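Local coordinates for protein UDP-glucose 4-epimerase (Brucella ovis, PDB 4WOK) that probably catalyses the NAD-dependent interconversion of UDP-glucose and UDP-galactose by epimerisation at the sugar C4, at residues 72-83 and 114-125; 12-21 and 31-42. The protein carries 2 engineered substitutions. All coordinates share one frame; numbering follows the deposited sequence. Where two conformers were deposited one is given.

Contact 1. Residues 72-83 and 114-125; sequences MEKYAPVAVIHF and CRLTRTQNVIFS. Engineered in segment 72-83: Ala76 (natural residue Val). With NAD (nicotinamide-adenine-dinucleotide), chain B.
Strands 79-82 and 121-125 run parallel at 16°, neighbours in the central sheet of the Rossmann fold, joined by straight backbone bonds such as Val80 N to Asn121 O (2.7 Å) and Ile123 N to Val80 O. Asn121 extends the pairing with its side chain: ND2 donates to Val78 O at 3.0 Å, approaching the oxygen almost in line with its C=O bond, the acceptor lying 16° out of the amide plane. Where the helices end, Met72 reaches over segment 114-125 with its chain extended beyond CG, which brings SD to 3.6 Å from Thr117 OG1 and CE against Cys114 SG. Thr119 turns its methyl inward, CG2 anti to the backbone N, to meet Val80 CG2 at 3.5 Å. On the same face of the sheet, His82 and Phe124 lie side by side, His82 CD2 in the plane of the phenyl ring at its edge, 3.5 Å from Phe124 CD1; His82 NE2 bonds to Thr107. Ser125 OG, held by Tyr178 and His243, sits 3.4 Å from Phe83 CE1. At this cofactor end a water over the imidazole of His82 donates to His82 O and, at 2.7 Å, to NAD O3D.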
# COMPACT_ATOMS: atom_id res chain seq x y z
N MET A 72 10.68 -14.11 -15.17
CA MET A 72 9.36 -14.62 -15.54
C MET A 72 9.45 -15.92 -16.35
O MET A 72 8.61 -16.82 -16.19
CB MET A 72 8.60 -13.56 -16.32
CG MET A 72 8.30 -12.31 -15.48
SD MET A 72 7.27 -11.16 -16.40
CE MET A 72 7.12 -9.82 -15.18
N GLU A 73 10.47 -16.04 -17.20
CA GLU A 73 10.64 -17.28 -17.97
C GLU A 73 11.03 -18.45 -17.07
O GLU A 73 10.53 -19.57 -17.22
CB GLU A 73 11.69 -17.06 -19.08
CG GLU A 73 11.19 -16.05 -20.11
CD GLU A 73 12.13 -15.84 -21.30
OE1 GLU A 73 13.31 -16.27 -21.24
OE2 GLU A 73 11.67 -15.25 -22.29
N LYS A 74 11.90 -18.19 -16.10
CA LYS A 74 12.31 -19.24 -15.18
C LYS A 74 11.14 -19.73 -14.31
O LYS A 74 10.96 -20.93 -14.12
CB LYS A 74 13.46 -18.77 -14.29
CG LYS A 74 13.85 -19.77 -13.22
CD LYS A 74 15.03 -19.29 -12.40
CE LYS A 74 15.44 -20.33 -11.36
NZ LYS A 74 16.66 -19.94 -10.61
N TYR A 75 10.35 -18.79 -13.78
CA TYR A 75 9.36 -19.15 -12.77
C TYR A 75 7.94 -19.34 -13.32
O TYR A 75 7.09 -19.91 -12.63
CB TYR A 75 9.34 -18.11 -11.65
CG TYR A 75 10.56 -18.17 -10.76
CD1 TYR A 75 10.64 -19.11 -9.74
CD2 TYR A 75 11.64 -17.32 -10.96
CE1 TYR A 75 11.76 -19.19 -8.94
CE2 TYR A 75 12.77 -17.39 -10.16
CZ TYR A 75 12.81 -18.33 -9.14
OH TYR A 75 13.91 -18.43 -8.34
N ALA A 76 7.69 -18.90 -14.56
CA ALA A 76 6.36 -19.01 -15.17
C ALA A 76 5.25 -18.69 -14.18
O ALA A 76 4.36 -19.52 -13.94
CB ALA A 76 6.16 -20.44 -15.76
N PRO A 77 5.28 -17.49 -13.59
CA PRO A 77 4.34 -17.21 -12.50
C PRO A 77 2.90 -17.17 -12.97
O PRO A 77 2.64 -16.71 -14.08
CB PRO A 77 4.78 -15.84 -11.99
CG PRO A 77 5.49 -15.21 -13.13
CD PRO A 77 6.12 -16.32 -13.92
N VAL A 78 1.98 -17.64 -12.13
CA VAL A 78 0.56 -17.62 -12.48
C VAL A 78 -0.02 -16.22 -12.32
O VAL A 78 -1.11 -15.94 -12.82
CB VAL A 78 -0.25 -18.61 -11.62
CG1 VAL A 78 0.34 -20.00 -11.70
CG2 VAL A 78 -0.29 -18.12 -10.17
N ALA A 79 0.69 -15.36 -11.61
CA ALA A 79 0.29 -13.97 -11.44
C ALA A 79 1.49 -13.15 -11.01
O ALA A 79 2.46 -13.69 -10.45
CB ALA A 79 -0.82 -13.84 -10.40
N VAL A 80 1.41 -11.84 -11.25
CA VAL A 80 2.42 -10.89 -10.82
C VAL A 80 1.74 -9.83 -9.94
O VAL A 80 0.73 -9.26 -10.33
CB VAL A 80 3.12 -10.21 -12.03
CG1 VAL A 80 4.14 -9.15 -11.57
CG2 VAL A 80 3.78 -11.26 -12.90
N ILE A 81 2.27 -9.62 -8.74
CA ILE A 81 1.77 -8.56 -7.87
C ILE A 81 2.83 -7.46 -7.81
O ILE A 81 3.98 -7.71 -7.46
CB ILE A 81 1.46 -9.07 -6.47
CG1 ILE A 81 0.65 -10.38 -6.55
CG2 ILE A 81 0.67 -8.02 -5.70
CD1 ILE A 81 0.29 -10.93 -5.19
N HIS A 82 2.42 -6.25 -8.17
CA HIS A 82 3.35 -5.15 -8.40
C HIS A 82 3.27 -4.16 -7.24
O HIS A 82 2.36 -3.34 -7.18
CB HIS A 82 3.02 -4.48 -9.73
CG HIS A 82 3.91 -3.30 -10.05
ND1 HIS A 82 5.10 -3.08 -9.41
CD2 HIS A 82 3.77 -2.32 -10.97
CE1 HIS A 82 5.66 -1.98 -9.91
NE2 HIS A 82 4.87 -1.50 -10.85
N PHE A 83 4.23 -4.26 -6.32
CA PHE A 83 4.37 -3.31 -5.20
C PHE A 83 5.57 -2.37 -5.37
O PHE A 83 5.85 -1.55 -4.50
CB PHE A 83 4.59 -4.03 -3.87
CG PHE A 83 3.44 -4.88 -3.41
CD1 PHE A 83 2.31 -4.30 -2.86
CD2 PHE A 83 3.52 -6.27 -3.48
CE1 PHE A 83 1.25 -5.11 -2.40
CE2 PHE A 83 2.47 -7.07 -3.02
CZ PHE A 83 1.34 -6.48 -2.48
N CYS A 114 5.82 -8.75 -18.82
CA CYS A 114 4.63 -9.60 -18.78
C CYS A 114 4.14 -10.01 -20.17
O CYS A 114 3.99 -11.20 -20.46
CB CYS A 114 3.50 -8.90 -18.03
SG CYS A 114 3.72 -8.82 -16.24
N ARG A 115 3.89 -9.02 -21.04
CA ARG A 115 3.31 -9.36 -22.34
C ARG A 115 4.29 -10.17 -23.18
O ARG A 115 3.87 -11.04 -23.96
CB ARG A 115 2.87 -8.10 -23.11
CG ARG A 115 4.02 -7.22 -23.65
CD ARG A 115 3.49 -5.94 -24.26
NE ARG A 115 4.57 -5.00 -24.58
CZ ARG A 115 5.17 -4.93 -25.77
NH1 ARG A 115 4.78 -5.72 -26.75
NH2 ARG A 115 6.14 -4.05 -25.98
N LEU A 116 5.59 -9.92 -23.00
CA LEU A 116 6.58 -10.60 -23.83
C LEU A 116 6.86 -12.02 -23.33
O LEU A 116 7.54 -12.80 -24.00
CB LEU A 116 7.89 -9.80 -23.90
CG LEU A 116 7.76 -8.42 -24.56
CD1 LEU A 116 9.05 -7.61 -24.37
CD2 LEU A 116 7.38 -8.55 -26.05
N THR A 117 6.33 -12.38 -22.17
CA THR A 117 6.51 -13.74 -21.68
C THR A 117 5.16 -14.45 -21.54
O THR A 117 5.10 -15.56 -21.02
CB THR A 117 7.27 -13.75 -20.32
OG1 THR A 117 6.52 -13.01 -19.34
CG2 THR A 117 8.67 -13.09 -20.47
N ARG A 118 4.10 -13.81 -22.02
CA ARG A 118 2.73 -14.33 -21.87
C ARG A 118 2.44 -14.56 -20.40
O ARG A 118 1.68 -15.46 -20.03
CB ARG A 118 2.52 -15.61 -22.68
N THR A 119 3.07 -13.75 -19.55
CA THR A 119 2.74 -13.77 -18.14
C THR A 119 1.53 -12.86 -17.96
O THR A 119 1.61 -11.67 -18.17
CB THR A 119 3.91 -13.30 -17.26
OG1 THR A 119 4.99 -14.24 -17.39
CG2 THR A 119 3.49 -13.22 -15.80
N GLN A 120 0.41 -13.43 -17.56
CA GLN A 120 -0.87 -12.78 -17.82
C GLN A 120 -1.48 -11.92 -16.73
O GLN A 120 -2.04 -10.86 -17.01
CB GLN A 120 -1.90 -13.84 -18.20
CG GLN A 120 -2.35 -13.72 -19.64
CD GLN A 120 -3.20 -12.49 -19.88
OE1 GLN A 120 -3.47 -11.72 -18.96
NE2 GLN A 120 -3.63 -12.31 -21.13
N ASN A 121 -1.43 -12.37 -15.49
CA ASN A 121 -2.26 -11.76 -14.46
C ASN A 121 -1.54 -10.74 -13.57
O ASN A 121 -0.73 -11.12 -12.73
CB ASN A 121 -2.87 -12.86 -13.60
CG ASN A 121 -3.78 -13.77 -14.41
OD1 ASN A 121 -4.58 -13.30 -15.22
ND2 ASN A 121 -3.66 -15.08 -14.21
N VAL A 122 -1.86 -9.45 -13.71
CA VAL A 122 -1.16 -8.41 -12.95
C VAL A 122 -2.03 -7.77 -11.88
O VAL A 122 -3.10 -7.24 -12.17
CB VAL A 122 -0.61 -7.31 -13.88
CG1 VAL A 122 0.03 -6.17 -13.06
CG2 VAL A 122 0.40 -7.92 -14.85
N ILE A 123 -1.57 -7.85 -10.64
CA ILE A 123 -2.26 -7.21 -9.54
C ILE A 123 -1.44 -5.98 -9.16
O ILE A 123 -0.32 -6.11 -8.69
CB ILE A 123 -2.41 -8.15 -8.32
CG1 ILE A 123 -2.99 -9.51 -8.74
CG2 ILE A 123 -3.21 -7.46 -7.22
CD1 ILE A 123 -4.30 -9.42 -9.42
N PHE A 124 -2.01 -4.80 -9.37
CA PHE A 124 -1.29 -3.53 -9.25
C PHE A 124 -1.67 -2.80 -7.96
O PHE A 124 -2.84 -2.51 -7.73
CB PHE A 124 -1.58 -2.62 -10.44
CG PHE A 124 -0.90 -1.28 -10.34
CD1 PHE A 124 0.48 -1.19 -10.36
CD2 PHE A 124 -1.64 -0.12 -10.20
CE1 PHE A 124 1.13 0.06 -10.25
CE2 PHE A 124 -1.01 1.14 -10.09
CZ PHE A 124 0.38 1.22 -10.12
N SER A 125 -0.68 -2.50 -7.13
CA SER A 125 -0.94 -1.78 -5.90
C SER A 125 -0.97 -0.29 -6.23
O SER A 125 0.06 0.32 -6.48
CB SER A 125 0.11 -2.09 -4.82
OG SER A 125 -0.51 -2.44 -3.58
PA NAD B . 8.05 -0.26 0.64
O1A NAD B . 9.03 0.77 0.10
O2A NAD B . 8.21 -0.97 1.95
O5B NAD B . 8.11 -1.55 -0.52
C5B NAD B . 8.54 -1.08 -1.78
C4B NAD B . 9.39 -2.24 -2.35
O4B NAD B . 9.66 -2.03 -3.75
C3B NAD B . 10.72 -2.14 -1.58
O3B NAD B . 11.05 -3.44 -1.15
C2B NAD B . 11.69 -1.62 -2.66
O2B NAD B . 12.96 -2.10 -2.45
C1B NAD B . 11.07 -2.24 -3.96
N9A NAD B . 11.37 -1.43 -5.16
C8A NAD B . 11.20 -0.04 -5.36
N7A NAD B . 11.55 0.34 -6.60
C5A NAD B . 11.95 -0.84 -7.22
C6A NAD B . 12.44 -1.10 -8.52
N6A NAD B . 12.59 -0.08 -9.43
N1A NAD B . 12.75 -2.37 -8.88
C2A NAD B . 12.60 -3.36 -7.94
N3A NAD B . 12.16 -3.25 -6.65
C4A NAD B . 11.84 -1.96 -6.34
O3 NAD B . 6.68 0.53 0.35
PN NAD B . 5.30 -0.20 0.77
O1N NAD B . 5.31 -1.68 1.04
O2N NAD B . 4.60 0.82 1.58
O5D NAD B . 4.21 -0.02 -0.55
C5D NAD B . 4.62 -0.65 -1.66
C4D NAD B . 3.49 -0.48 -2.67
O4D NAD B . 2.25 -0.09 -1.95
C3D NAD B . 3.80 0.70 -3.61
O3D NAD B . 3.22 0.38 -4.83
C2D NAD B . 3.05 1.84 -2.92
O2D NAD B . 2.65 2.85 -3.76
C1D NAD B . 1.77 1.05 -2.57
N1N NAD B . 0.95 1.88 -1.54
C2N NAD B . 1.44 1.94 -0.24
C3N NAD B . 0.70 2.69 0.71
C7N NAD B . 1.22 2.77 2.13
O7N NAD B . 0.58 3.39 2.99
N7N NAD B . 2.41 2.14 2.43
C4N NAD B . -0.46 3.35 0.32
C5N NAD B . -0.92 3.27 -1.00
C6N NAD B . -0.19 2.52 -1.94
O HOH W 1 4.53 -16.77 -16.85
O HOH W 2 3.29 -0.47 -7.38

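Contact 2. Residues 12-21 and 31-42. With NAD (nicotinamide-adenine-dinucleotide), chain B.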
# COMPACT_ATOMS: atom_id res chain seq x y z
N ASN A 12 2.35 -22.86 -9.32
CA ASN A 12 1.88 -22.06 -8.20
C ASN A 12 2.87 -20.96 -7.81
O ASN A 12 2.73 -20.38 -6.74
CB ASN A 12 1.57 -22.96 -6.99
CG ASN A 12 2.81 -23.51 -6.32
OD1 ASN A 12 3.84 -23.72 -6.97
ND2 ASN A 12 2.73 -23.74 -5.01
N ASN A 13 3.85 -20.66 -8.68
CA ASN A 13 4.72 -19.49 -8.42
C ASN A 13 3.94 -18.19 -8.61
O ASN A 13 3.23 -18.02 -9.61
CB ASN A 13 5.94 -19.49 -9.34
CG ASN A 13 6.90 -20.63 -9.05
OD1 ASN A 13 7.09 -21.02 -7.90
ND2 ASN A 13 7.52 -21.16 -10.10
N VAL A 14 4.08 -17.27 -7.66
CA VAL A 14 3.51 -15.94 -7.79
C VAL A 14 4.65 -14.96 -7.63
O VAL A 14 5.38 -15.00 -6.65
CB VAL A 14 2.40 -15.70 -6.75
CG1 VAL A 14 1.95 -14.24 -6.76
CG2 VAL A 14 1.21 -16.62 -7.06
N LEU A 15 4.86 -14.12 -8.64
CA LEU A 15 5.96 -13.17 -8.61
C LEU A 15 5.53 -11.92 -7.83
O LEU A 15 4.60 -11.22 -8.22
CB LEU A 15 6.40 -12.80 -10.02
CG LEU A 15 7.64 -11.91 -10.09
CD1 LEU A 15 8.87 -12.72 -9.66
CD2 LEU A 15 7.80 -11.36 -11.51
N VAL A 16 6.21 -11.67 -6.73
CA VAL A 16 5.89 -10.52 -5.89
C VAL A 16 6.97 -9.48 -6.08
O VAL A 16 8.04 -9.53 -5.47
CB VAL A 16 5.75 -10.91 -4.42
CG1 VAL A 16 5.24 -9.73 -3.61
CG2 VAL A 16 4.80 -12.12 -4.27
N VAL A 17 6.67 -8.54 -6.96
CA VAL A 17 7.59 -7.48 -7.30
C VAL A 17 7.51 -6.39 -6.22
O VAL A 17 6.43 -5.89 -5.95
CB VAL A 17 7.26 -6.94 -8.70
CG1 VAL A 17 8.24 -5.89 -9.09
CG2 VAL A 17 7.30 -8.08 -9.72
N GLY A 18 8.63 -6.04 -5.61
CA GLY A 18 8.60 -5.19 -4.42
C GLY A 18 8.30 -6.01 -3.17
O GLY A 18 7.93 -5.47 -2.12
N GLY A 19 8.48 -7.33 -3.27
CA GLY A 19 8.15 -8.25 -2.19
C GLY A 19 9.06 -8.27 -0.97
O GLY A 19 8.81 -9.02 -0.01
N ALA A 20 10.11 -7.45 -0.98
CA ALA A 20 10.97 -7.32 0.20
C ALA A 20 10.55 -6.15 1.09
O ALA A 20 11.12 -5.91 2.17
CB ALA A 20 12.44 -7.15 -0.24
N GLY A 21 9.55 -5.40 0.63
CA GLY A 21 9.08 -4.23 1.36
C GLY A 21 7.99 -4.57 2.37
O GLY A 21 7.71 -5.73 2.63
N LEU A 31 0.63 -15.46 0.83
CA LEU A 31 0.60 -16.33 -0.34
C LEU A 31 1.07 -17.72 0.05
O LEU A 31 0.44 -18.72 -0.31
CB LEU A 31 1.49 -15.77 -1.47
CG LEU A 31 0.86 -14.65 -2.31
CD1 LEU A 31 1.93 -13.82 -3.07
CD2 LEU A 31 -0.15 -15.21 -3.30
N ALA A 32 2.18 -17.79 0.78
CA ALA A 32 2.76 -19.06 1.18
C ALA A 32 1.84 -19.83 2.11
O ALA A 32 1.80 -21.06 2.08
CB ALA A 32 4.12 -18.85 1.85
N GLY A 33 1.08 -19.10 2.92
CA GLY A 33 0.10 -19.73 3.79
C GLY A 33 -1.04 -20.35 3.00
O GLY A 33 -1.68 -21.30 3.46
N GLN A 34 -1.31 -19.82 1.81
CA GLN A 34 -2.40 -20.36 1.01
C GLN A 34 -1.89 -21.35 -0.04
O GLN A 34 -2.63 -21.76 -0.93
CB GLN A 34 -3.21 -19.23 0.37
CG GLN A 34 -3.98 -18.41 1.42
CD GLN A 34 -4.82 -17.30 0.82
OE1 GLN A 34 -5.16 -17.32 -0.36
NE2 GLN A 34 -5.17 -16.32 1.65
N GLY A 35 -0.63 -21.74 0.09
CA GLY A 35 -0.09 -22.79 -0.76
C GLY A 35 0.59 -22.32 -2.03
O GLY A 35 0.99 -23.14 -2.86
N TYR A 36 0.69 -21.01 -2.21
CA TYR A 36 1.47 -20.49 -3.33
C TYR A 36 2.94 -20.44 -2.96
O TYR A 36 3.31 -20.49 -1.78
CB TYR A 36 0.99 -19.09 -3.74
CG TYR A 36 -0.37 -19.07 -4.37
CD1 TYR A 36 -0.54 -19.43 -5.71
CD2 TYR A 36 -1.49 -18.70 -3.64
CE1 TYR A 36 -1.79 -19.40 -6.30
CE2 TYR A 36 -2.75 -18.68 -4.22
CZ TYR A 36 -2.89 -19.03 -5.55
OH TYR A 36 -4.13 -19.01 -6.14
N ALA A 37 3.79 -20.36 -3.98
CA ALA A 37 5.21 -20.14 -3.77
C ALA A 37 5.54 -18.72 -4.21
O ALA A 37 5.78 -18.46 -5.39
CB ALA A 37 6.04 -21.16 -4.55
N PRO A 38 5.55 -17.79 -3.25
CA PRO A 38 5.95 -16.44 -3.65
C PRO A 38 7.40 -16.40 -4.08
O PRO A 38 8.28 -17.01 -3.47
CB PRO A 38 5.72 -15.62 -2.38
CG PRO A 38 5.90 -16.59 -1.24
CD PRO A 38 5.33 -17.92 -1.79
N VAL A 39 7.65 -15.68 -5.17
CA VAL A 39 8.98 -15.42 -5.66
C VAL A 39 9.17 -13.92 -5.62
O VAL A 39 8.44 -13.20 -6.30
CB VAL A 39 9.19 -15.93 -7.09
CG1 VAL A 39 10.60 -15.63 -7.55
CG2 VAL A 39 8.91 -17.44 -7.15
N VAL A 40 10.12 -13.45 -4.83
CA VAL A 40 10.26 -12.00 -4.67
C VAL A 40 11.29 -11.45 -5.64
O VAL A 40 12.38 -12.00 -5.78
CB VAL A 40 10.64 -11.62 -3.21
CG1 VAL A 40 11.09 -10.13 -3.10
CG2 VAL A 40 9.47 -11.87 -2.27
N TYR A 41 10.92 -10.36 -6.33
CA TYR A 41 11.81 -9.64 -7.23
C TYR A 41 11.87 -8.22 -6.67
O TYR A 41 10.85 -7.55 -6.58
CB TYR A 41 11.29 -9.67 -8.67
CG TYR A 41 12.23 -9.04 -9.69
CD1 TYR A 41 12.22 -7.67 -9.92
CD2 TYR A 41 13.12 -9.83 -10.42
CE1 TYR A 41 13.11 -7.08 -10.86
CE2 TYR A 41 13.98 -9.27 -11.36
CZ TYR A 41 13.97 -7.90 -11.58
OH TYR A 41 14.84 -7.34 -12.50
N ASP A 42 13.05 -7.77 -6.27
CA ASP A 42 13.14 -6.53 -5.47
C ASP A 42 14.54 -5.98 -5.56
O ASP A 42 15.50 -6.76 -5.57
CB ASP A 42 12.77 -6.82 -4.01
CG ASP A 42 12.38 -5.57 -3.24
OD1 ASP A 42 13.24 -4.66 -3.10
OD2 ASP A 42 11.23 -5.49 -2.78
PA NAD B . 8.05 -0.26 0.64
O1A NAD B . 9.03 0.77 0.10
O2A NAD B . 8.21 -0.97 1.95
O5B NAD B . 8.11 -1.55 -0.52
C5B NAD B . 8.54 -1.08 -1.78
C4B NAD B . 9.39 -2.24 -2.35
O4B NAD B . 9.66 -2.03 -3.75
C3B NAD B . 10.72 -2.14 -1.58
O3B NAD B . 11.05 -3.44 -1.15
C2B NAD B . 11.69 -1.62 -2.66
O2B NAD B . 12.96 -2.10 -2.45
C1B NAD B . 11.07 -2.24 -3.96
N9A NAD B . 11.37 -1.43 -5.16
C8A NAD B . 11.20 -0.04 -5.36
N7A NAD B . 11.55 0.34 -6.60
C5A NAD B . 11.95 -0.84 -7.22
C6A NAD B . 12.44 -1.10 -8.52
N6A NAD B . 12.59 -0.08 -9.43
N1A NAD B . 12.75 -2.37 -8.88
C2A NAD B . 12.60 -3.36 -7.94
N3A NAD B . 12.16 -3.25 -6.65
C4A NAD B . 11.84 -1.96 -6.34
O3 NAD B . 6.68 0.53 0.35
PN NAD B . 5.30 -0.20 0.77
O1N NAD B . 5.31 -1.68 1.04
O2N NAD B . 4.60 0.82 1.58
O5D NAD B . 4.21 -0.02 -0.55
C5D NAD B . 4.62 -0.65 -1.66
C4D NAD B . 3.49 -0.48 -2.67
O4D NAD B . 2.25 -0.09 -1.95
C3D NAD B . 3.80 0.70 -3.61
O3D NAD B . 3.22 0.38 -4.83
C2D NAD B . 3.05 1.84 -2.92
O2D NAD B . 2.65 2.85 -3.76
C1D NAD B . 1.77 1.05 -2.57
N1N NAD B . 0.95 1.88 -1.54
C2N NAD B . 1.44 1.94 -0.24
C3N NAD B . 0.70 2.69 0.71
C7N NAD B . 1.22 2.77 2.13
O7N NAD B . 0.58 3.39 2.99
N7N NAD B . 2.41 2.14 2.43
C4N NAD B . -0.46 3.35 0.32
C5N NAD B . -0.92 3.27 -1.00
C6N NAD B . -0.19 2.52 -1.94
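Asp42 meets Ala20 just where segments 12-21 and 31-42 reach the cofactor, at the C-terminal ends of the two strands of the first beta-alpha-beta unit of the Rossmann fold. Strands 13-17 and 37-42 run parallel at 30°, and their backbone bonds alternate from Ala37 N to Asn12 O through to Gly18 N to Tyr41 O. At the far end Asn12 adds a side-chain bond, ND2 to Gly35 O at 2.8 Å, in the plane of both the amide and the carbonyl; Gly35 is the C-prime residue of the Schellman motif that ends helix 22-33.

The polar contacts at the cofactor end centre on Asp42. Its OD2 takes the Ala20 amide at 2.9 Å from above the carboxylate plane and also accepts from NAD O3B at 2.6 Å, while OD1 accepts from NAD O2B at 2.7 Å. With CG anti to the backbone N (chi1 -161°), the carboxylate reaches both ribose hydroxyls, as acidic residues at this position do in NAD-binding Rossmann folds. Gly19 and Gly21 fit the GxGxxG pattern of the turn.

Apolar contacts fill the sheet face toward the helix. Leu31 CD1 meets Val16 CG2 tip to tip at 3.5 Å, while the Leu31 side chain crosses that of Val14 at about a right angle, CD1 against Val14 CG1, and Val14 CG2 lies 3.6 Å from Tyr36 CD1. On the other face, Leu15 CD1 touches Val39 CG1 and Tyr41 CB, both at 4.0 Å.

Helix 22-33 thus covers the face bearing Val14 and Val16, whereas Val39 and Tyr41 pack against helix 65-75; strand 79-82 flanks strand 13-17, and strand 57-59 lies beyond strand 37-42.

In the fold
Both contacts are largely buried and belong to the same seven-stranded parallel sheet, where strands 13-17 and 79-82 are neighbours; their backbones bond directly, Phe83 N to Val17 O at 2.8 Å and Val78 N to Asn13 O at 2.8 Å. Contact 2 joins the elements of one beta-alpha-beta unit, with a short, wholly helical connection, and contact 1 pairs parallel strands across a longer, mostly helical one. Each has its more exposed residues at the end far from NAD, Glu73 in one and Gly35 in the other. Their cofactor chemistry differs: contact 2 grips the adenosine ribose hydroxyls directly through a carboxylate, while contact 1 reaches the nicotinamide ribose through a water and close packing.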